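Local atomic coordinates of uncharacterized protein (Pyrococcus furiosus DSM 3638, PDB entry 3WZ2), a protein that is an archaeal homolog of proteasome-assembly chaperones and probably acts as a chaperone or activator of the proteasome. Residues W131-L143 with L164-L178. Sequence-based numbering, arbitrary orientation.
Sequences WGIGGSEEENKEL and LWEASRAGLKSYVLL
Glu139 of helix 137-145 rests on the ring of Tyr175, which rises from strand 174-181. Glu139 CB lies 3.7 Å from Tyr175 CE2, and Glu139 CG makes a CH-pi contact over the ring face, 3.9 Å from the Tyr175 centroid. A bend at chi2 (75°) then turns CD off the ring toward Lys173, setting the carboxylate almost perpendicular to the ring, at 84°. The two oxygens part company there: Glu139 OE2 takes Lys173 NZ at 2.7 Å on its anti lone pair, whereas Glu139 OE1 accepts from Ser136 OG at 2.6 Å, from above the carboxylate plane, and lies beside a water that accepts from Ser174 N. A weak bond from Ser136 N to Glu139 OE1 belongs to the capping box that starts the helix. Lys173, curled at chi3 and chi4, brings NZ to Glu142 OE2 (2.6 Å) and Glu138 OE1 as well, while Glu142 OE1 receives the Tyr175 hydroxyl. On the sheet side of this helix, strands 130-134 and 174-181 pair antiparallel, and Gly134, opposite Tyr175, lets Glu139 settle close to the backbone. Three carboxylates around one ammonium group should hold Lys173 firmly protonated, their excess negative charge probably eased by the tyrosine hydroxyl, the helix N-terminus and, more weakly, Lys112.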
loop_
_atom_site.group_PDB
_atom_site.type_symbol
_atom_site.label_atom_id
_atom_site.label_comp_id
_atom_site.label_asym_id
_atom_site.label_seq_id
_atom_site.Cartn_x
_atom_site.Cartn_y
_atom_site.Cartn_z
ATOM N N TRP B 131 6.270 -29.370 -25.322
ATOM C CA TRP B 131 5.975 -30.288 -24.233
ATOM C C TRP B 131 4.542 -30.121 -23.798
ATOM O O TRP B 131 3.892 -29.155 -24.120
ATOM C CB TRP B 131 6.905 -30.022 -23.038
ATOM C CG TRP B 131 8.358 -30.208 -23.297
ATOM C CD1 TRP B 131 9.173 -29.360 -23.961
ATOM C CD2 TRP B 131 9.194 -31.288 -22.845
ATOM N NE1 TRP B 131 10.468 -29.830 -23.957
ATOM C CE2 TRP B 131 10.509 -31.010 -23.275
ATOM C CE3 TRP B 131 8.968 -32.427 -22.081
ATOM C CZ2 TRP B 131 11.589 -31.864 -23.006
ATOM C CZ3 TRP B 131 10.047 -33.283 -21.802
ATOM C CH2 TRP B 131 11.334 -33.005 -22.273
ATOM N N GLY B 132 4.074 -31.051 -22.989
ATOM C CA GLY B 132 2.736 -31.026 -22.478
ATOM C C GLY B 132 2.722 -31.423 -21.013
ATOM O O GLY B 132 3.631 -32.139 -20.538
ATOM N N ILE B 133 1.691 -30.976 -20.292
ATOM C CA ILE B 133 1.446 -31.475 -18.951
ATOM C C ILE B 133 -0.051 -31.413 -18.709
ATOM O O ILE B 133 -0.738 -30.516 -19.175
ATOM C CB ILE B 133 2.254 -30.665 -17.895
ATOM C CG1 ILE B 133 2.021 -31.171 -16.469
ATOM C CG2 ILE B 133 1.895 -29.206 -17.957
ATOM C CD1 ILE B 133 2.561 -32.566 -16.188
ATOM N N GLY B 134 -0.548 -32.398 -17.992
ATOM C CA GLY B 134 -1.955 -32.557 -17.752
ATOM C C GLY B 134 -2.221 -32.398 -16.278
ATOM O O GLY B 134 -1.340 -32.628 -15.452
ATOM N N GLY B 135 -3.449 -32.030 -15.952
ATOM C CA GLY B 135 -3.835 -31.821 -14.565
ATOM C C GLY B 135 -3.978 -33.094 -13.764
ATOM O O GLY B 135 -3.968 -33.050 -12.550
ATOM N N SER B 136 -4.170 -34.213 -14.436
ATOM C CA SER B 136 -4.095 -35.523 -13.798
ATOM C C SER B 136 -3.457 -36.505 -14.770
ATOM O O SER B 136 -3.208 -36.174 -15.949
ATOM C CB SER B 136 -5.513 -36.033 -13.442
ATOM O OG SER B 136 -6.162 -36.548 -14.620
ATOM N N GLU B 137 -3.324 -37.742 -14.315
ATOM C CA GLU B 137 -2.661 -38.775 -15.087
ATOM C C GLU B 137 -3.447 -39.083 -16.354
ATOM O O GLU B 137 -2.852 -39.277 -17.396
ATOM C CB GLU B 137 -2.459 -40.052 -14.257
ATOM C CG GLU B 137 -1.561 -41.111 -14.925
ATOM C CD GLU B 137 -0.165 -40.584 -15.335
ATOM O OE1 GLU B 137 0.374 -41.006 -16.394
ATOM O OE2 GLU B 137 0.408 -39.746 -14.588
ATOM N N GLU B 138 -4.767 -39.063 -16.281
ATOM C CA GLU B 138 -5.620 -39.219 -17.445
ATOM C C GLU B 138 -5.290 -38.228 -18.584
ATOM O O GLU B 138 -5.254 -38.622 -19.754
ATOM C CB GLU B 138 -7.116 -39.061 -17.089
ATOM C CG GLU B 138 -8.046 -39.447 -18.253
ATOM C CD GLU B 138 -9.534 -39.476 -17.905
ATOM O OE1 GLU B 138 -10.288 -38.581 -18.375
ATOM O OE2 GLU B 138 -9.947 -40.396 -17.161
ATOM N N GLU B 139 -5.074 -36.959 -18.241
ATOM C CA GLU B 139 -4.744 -35.952 -19.251
ATOM C C GLU B 139 -3.328 -36.173 -19.739
ATOM O O GLU B 139 -3.036 -35.936 -20.895
ATOM C CB GLU B 139 -4.925 -34.536 -18.692
ATOM C CG GLU B 139 -6.391 -34.132 -18.594
ATOM C CD GLU B 139 -7.110 -34.792 -17.429
ATOM O OE1 GLU B 139 -6.641 -34.651 -16.295
ATOM O OE2 GLU B 139 -8.132 -35.455 -17.662
ATOM N N ASN B 140 -2.434 -36.595 -18.856
ATOM C CA ASN B 140 -1.093 -36.905 -19.302
ATOM C C ASN B 140 -1.177 -38.015 -20.384
ATOM O O ASN B 140 -0.446 -37.976 -21.363
ATOM C CB ASN B 140 -0.179 -37.389 -18.162
ATOM C CG ASN B 140 0.443 -36.302 -17.343
ATOM O OD1 ASN B 140 1.207 -36.558 -16.373
ATOM N ND2 ASN B 140 0.187 -35.102 -17.719
ATOM N N LYS B 141 -2.022 -39.008 -20.169
ATOM C CA LYS B 141 -2.130 -40.137 -21.109
ATOM C C LYS B 141 -2.691 -39.676 -22.426
ATOM O O LYS B 141 -2.197 -40.089 -23.456
ATOM C CB LYS B 141 -2.959 -41.295 -20.529
ATOM C CG LYS B 141 -2.226 -41.979 -19.385
ATOM C CD LYS B 141 -3.015 -43.024 -18.559
ATOM C CE LYS B 141 -3.614 -44.131 -19.393
ATOM N NZ LYS B 141 -3.948 -45.317 -18.553
ATOM N N GLU B 142 -3.692 -38.803 -22.402
ATOM C CA GLU B 142 -4.165 -38.198 -23.635
ATOM C C GLU B 142 -3.056 -37.502 -24.412
ATOM O O GLU B 142 -2.968 -37.653 -25.628
ATOM C CB GLU B 142 -5.242 -37.187 -23.371
ATOM C CG GLU B 142 -6.545 -37.807 -22.974
ATOM C CD GLU B 142 -7.558 -36.748 -22.572
ATOM O OE1 GLU B 142 -7.530 -35.637 -23.193
ATOM O OE2 GLU B 142 -8.343 -37.060 -21.642
ATOM N N LEU B 143 -2.235 -36.728 -23.722
ATOM C CA LEU B 143 -1.168 -36.015 -24.385
ATOM C C LEU B 143 -0.151 -36.997 -24.974
ATOM O O LEU B 143 0.327 -36.767 -26.088
ATOM C CB LEU B 143 -0.479 -35.014 -23.451
ATOM C CG LEU B 143 -1.334 -33.787 -23.079
ATOM C CD1 LEU B 143 -0.764 -33.117 -21.819
ATOM C CD2 LEU B 143 -1.441 -32.784 -24.215
ATOM N N LEU B 164 -3.832 -24.473 -14.676
ATOM C CA LEU B 164 -3.571 -25.913 -14.688
ATOM C C LEU B 164 -3.995 -26.511 -13.346
ATOM O O LEU B 164 -4.747 -27.483 -13.293
ATOM C CB LEU B 164 -2.093 -26.176 -14.938
ATOM C CG LEU B 164 -1.590 -27.605 -14.829
ATOM C CD1 LEU B 164 -2.267 -28.465 -15.872
ATOM C CD2 LEU B 164 -0.083 -27.641 -14.971
ATOM N N TRP B 165 -3.520 -25.903 -12.262
ATOM C CA TRP B 165 -3.713 -26.449 -10.917
ATOM C C TRP B 165 -5.197 -26.260 -10.507
ATOM O O TRP B 165 -5.860 -27.227 -10.098
ATOM C CB TRP B 165 -2.755 -25.796 -9.913
ATOM C CG TRP B 165 -3.067 -26.171 -8.447
ATOM C CD1 TRP B 165 -3.642 -25.377 -7.505
ATOM C CD2 TRP B 165 -2.827 -27.421 -7.826
ATOM N NE1 TRP B 165 -3.778 -26.058 -6.336
ATOM C CE2 TRP B 165 -3.298 -27.328 -6.504
ATOM C CE3 TRP B 165 -2.260 -28.609 -8.252
ATOM C CZ2 TRP B 165 -3.192 -28.379 -5.593
ATOM C CZ3 TRP B 165 -2.154 -29.674 -7.348
ATOM C CH2 TRP B 165 -2.636 -29.561 -6.039
ATOM N N GLU B 166 -5.704 -25.034 -10.626
ATOM C CA GLU B 166 -7.033 -24.731 -10.085
ATOM C C GLU B 166 -8.148 -25.414 -10.847
ATOM O O GLU B 166 -9.084 -25.951 -10.241
ATOM C CB GLU B 166 -7.294 -23.241 -10.015
ATOM C CG GLU B 166 -6.476 -22.520 -8.928
ATOM C CD GLU B 166 -6.809 -22.965 -7.497
ATOM O OE1 GLU B 166 -8.004 -23.240 -7.246
ATOM O OE2 GLU B 166 -5.870 -23.099 -6.629
ATOM N N ALA B 167 -8.003 -25.482 -12.158
ATOM C CA ALA B 167 -8.959 -26.216 -12.956
ATOM C C ALA B 167 -8.987 -27.702 -12.620
ATOM O O ALA B 167 -10.052 -28.313 -12.494
ATOM C CB ALA B 167 -8.694 -25.992 -14.423
ATOM N N SER B 168 -7.823 -28.284 -12.450
ATOM C CA SER B 168 -7.754 -29.673 -12.072
ATOM C C SER B 168 -8.386 -29.927 -10.700
ATOM O O SER B 168 -9.129 -30.874 -10.525
ATOM C CB SER B 168 -6.324 -30.110 -12.035
ATOM O OG SER B 168 -6.307 -31.527 -12.052
ATOM N N ARG B 169 -8.095 -29.051 -9.742
ATOM C CA ARG B 169 -8.699 -29.095 -8.411
ATOM C C ARG B 169 -10.224 -28.951 -8.410
ATOM O O ARG B 169 -10.865 -29.470 -7.534
ATOM C CB ARG B 169 -8.060 -28.025 -7.500
ATOM C CG ARG B 169 -6.782 -28.501 -6.813
ATOM C CD ARG B 169 -6.849 -29.887 -6.233
ATOM N NE ARG B 169 -6.501 -30.773 -7.334
ATOM C CZ ARG B 169 -6.737 -32.080 -7.439
ATOM N NH1 ARG B 169 -7.298 -32.783 -6.452
ATOM N NH2 ARG B 169 -6.387 -32.698 -8.567
ATOM N N ALA B 170 -10.788 -28.317 -9.428
ATOM C CA ALA B 170 -12.206 -28.315 -9.628
ATOM C C ALA B 170 -12.747 -29.521 -10.424
ATOM O O ALA B 170 -13.949 -29.593 -10.654
ATOM C CB ALA B 170 -12.620 -27.044 -10.307
ATOM N N GLY B 171 -11.907 -30.495 -10.746
ATOM C CA GLY B 171 -12.360 -31.722 -11.391
ATOM C C GLY B 171 -12.466 -31.562 -12.894
ATOM O O GLY B 171 -13.061 -32.392 -13.550
ATOM N N LEU B 172 -11.873 -30.499 -13.439
ATOM C CA LEU B 172 -11.877 -30.282 -14.875
ATOM C C LEU B 172 -10.638 -30.894 -15.490
ATOM O O LEU B 172 -9.637 -31.140 -14.816
ATOM C CB LEU B 172 -11.907 -28.795 -15.190
ATOM C CG LEU B 172 -13.106 -28.081 -14.590
ATOM C CD1 LEU B 172 -12.983 -26.581 -14.740
ATOM C CD2 LEU B 172 -14.410 -28.605 -15.222
ATOM N N LYS B 173 -10.736 -31.181 -16.769
ATOM C CA LYS B 173 -9.619 -31.704 -17.524
ATOM C C LYS B 173 -8.798 -30.530 -17.973
ATOM O O LYS B 173 -9.272 -29.700 -18.753
ATOM C CB LYS B 173 -10.128 -32.525 -18.733
ATOM C CG LYS B 173 -11.002 -33.708 -18.354
ATOM C CD LYS B 173 -11.749 -34.357 -19.520
ATOM C CE LYS B 173 -10.842 -35.117 -20.466
ATOM N NZ LYS B 173 -9.825 -35.952 -19.758
ATOM N N SER B 174 -7.572 -30.453 -17.470
ATOM C CA SER B 174 -6.696 -29.302 -17.715
ATOM C C SER B 174 -5.374 -29.757 -18.343
ATOM O O SER B 174 -4.886 -30.887 -18.097
ATOM C CB SER B 174 -6.487 -28.428 -16.466
ATOM O OG SER B 174 -5.672 -29.025 -15.501
ATOM N N TYR B 175 -4.848 -28.891 -19.207
ATOM C CA TYR B 175 -3.619 -29.127 -19.918
ATOM C C TYR B 175 -2.848 -27.830 -20.083
ATOM O O TYR B 175 -3.447 -26.759 -20.174
ATOM C CB TYR B 175 -3.869 -29.676 -21.312
ATOM C CG TYR B 175 -4.971 -30.712 -21.454
ATOM C CD1 TYR B 175 -6.279 -30.358 -21.295
ATOM C CD2 TYR B 175 -4.699 -32.057 -21.778
ATOM C CE1 TYR B 175 -7.295 -31.275 -21.443
ATOM C CE2 TYR B 175 -5.729 -32.993 -21.940
ATOM C CZ TYR B 175 -7.019 -32.575 -21.787
ATOM O OH TYR B 175 -8.038 -33.463 -21.929
ATOM N N VAL B 176 -1.522 -27.937 -20.143
ATOM C CA VAL B 176 -0.690 -26.883 -20.699
ATOM C C VAL B 176 0.171 -27.453 -21.850
ATOM O O VAL B 176 0.772 -28.500 -21.715
ATOM C CB VAL B 176 0.217 -26.270 -19.625
ATOM C CG1 VAL B 176 0.959 -25.049 -20.157
ATOM C CG2 VAL B 176 -0.582 -25.884 -18.373
ATOM N N LEU B 177 0.209 -26.738 -22.963
ATOM C CA LEU B 177 1.165 -27.000 -24.035
ATOM C C LEU B 177 2.266 -25.957 -23.948
ATOM O O LEU B 177 1.960 -24.755 -23.876
ATOM C CB LEU B 177 0.467 -26.899 -25.375
ATOM C CG LEU B 177 -0.721 -27.833 -25.582
ATOM C CD1 LEU B 177 -1.375 -27.552 -26.918
ATOM C CD2 LEU B 177 -0.252 -29.264 -25.529
ATOM N N LEU B 178 3.524 -26.419 -23.894
ATOM C CA LEU B 178 4.654 -25.540 -23.742
ATOM C C LEU B 178 5.589 -25.588 -24.934
ATOM O O LEU B 178 6.250 -26.600 -25.180
ATOM C CB LEU B 178 5.436 -25.906 -22.499
ATOM C CG LEU B 178 4.641 -25.790 -21.211
ATOM C CD1 LEU B 178 4.350 -27.163 -20.665
ATOM C CD2 LEU B 178 5.404 -25.014 -20.203
HETATM O O HOH W 1 -7.091 -32.305 -15.099
#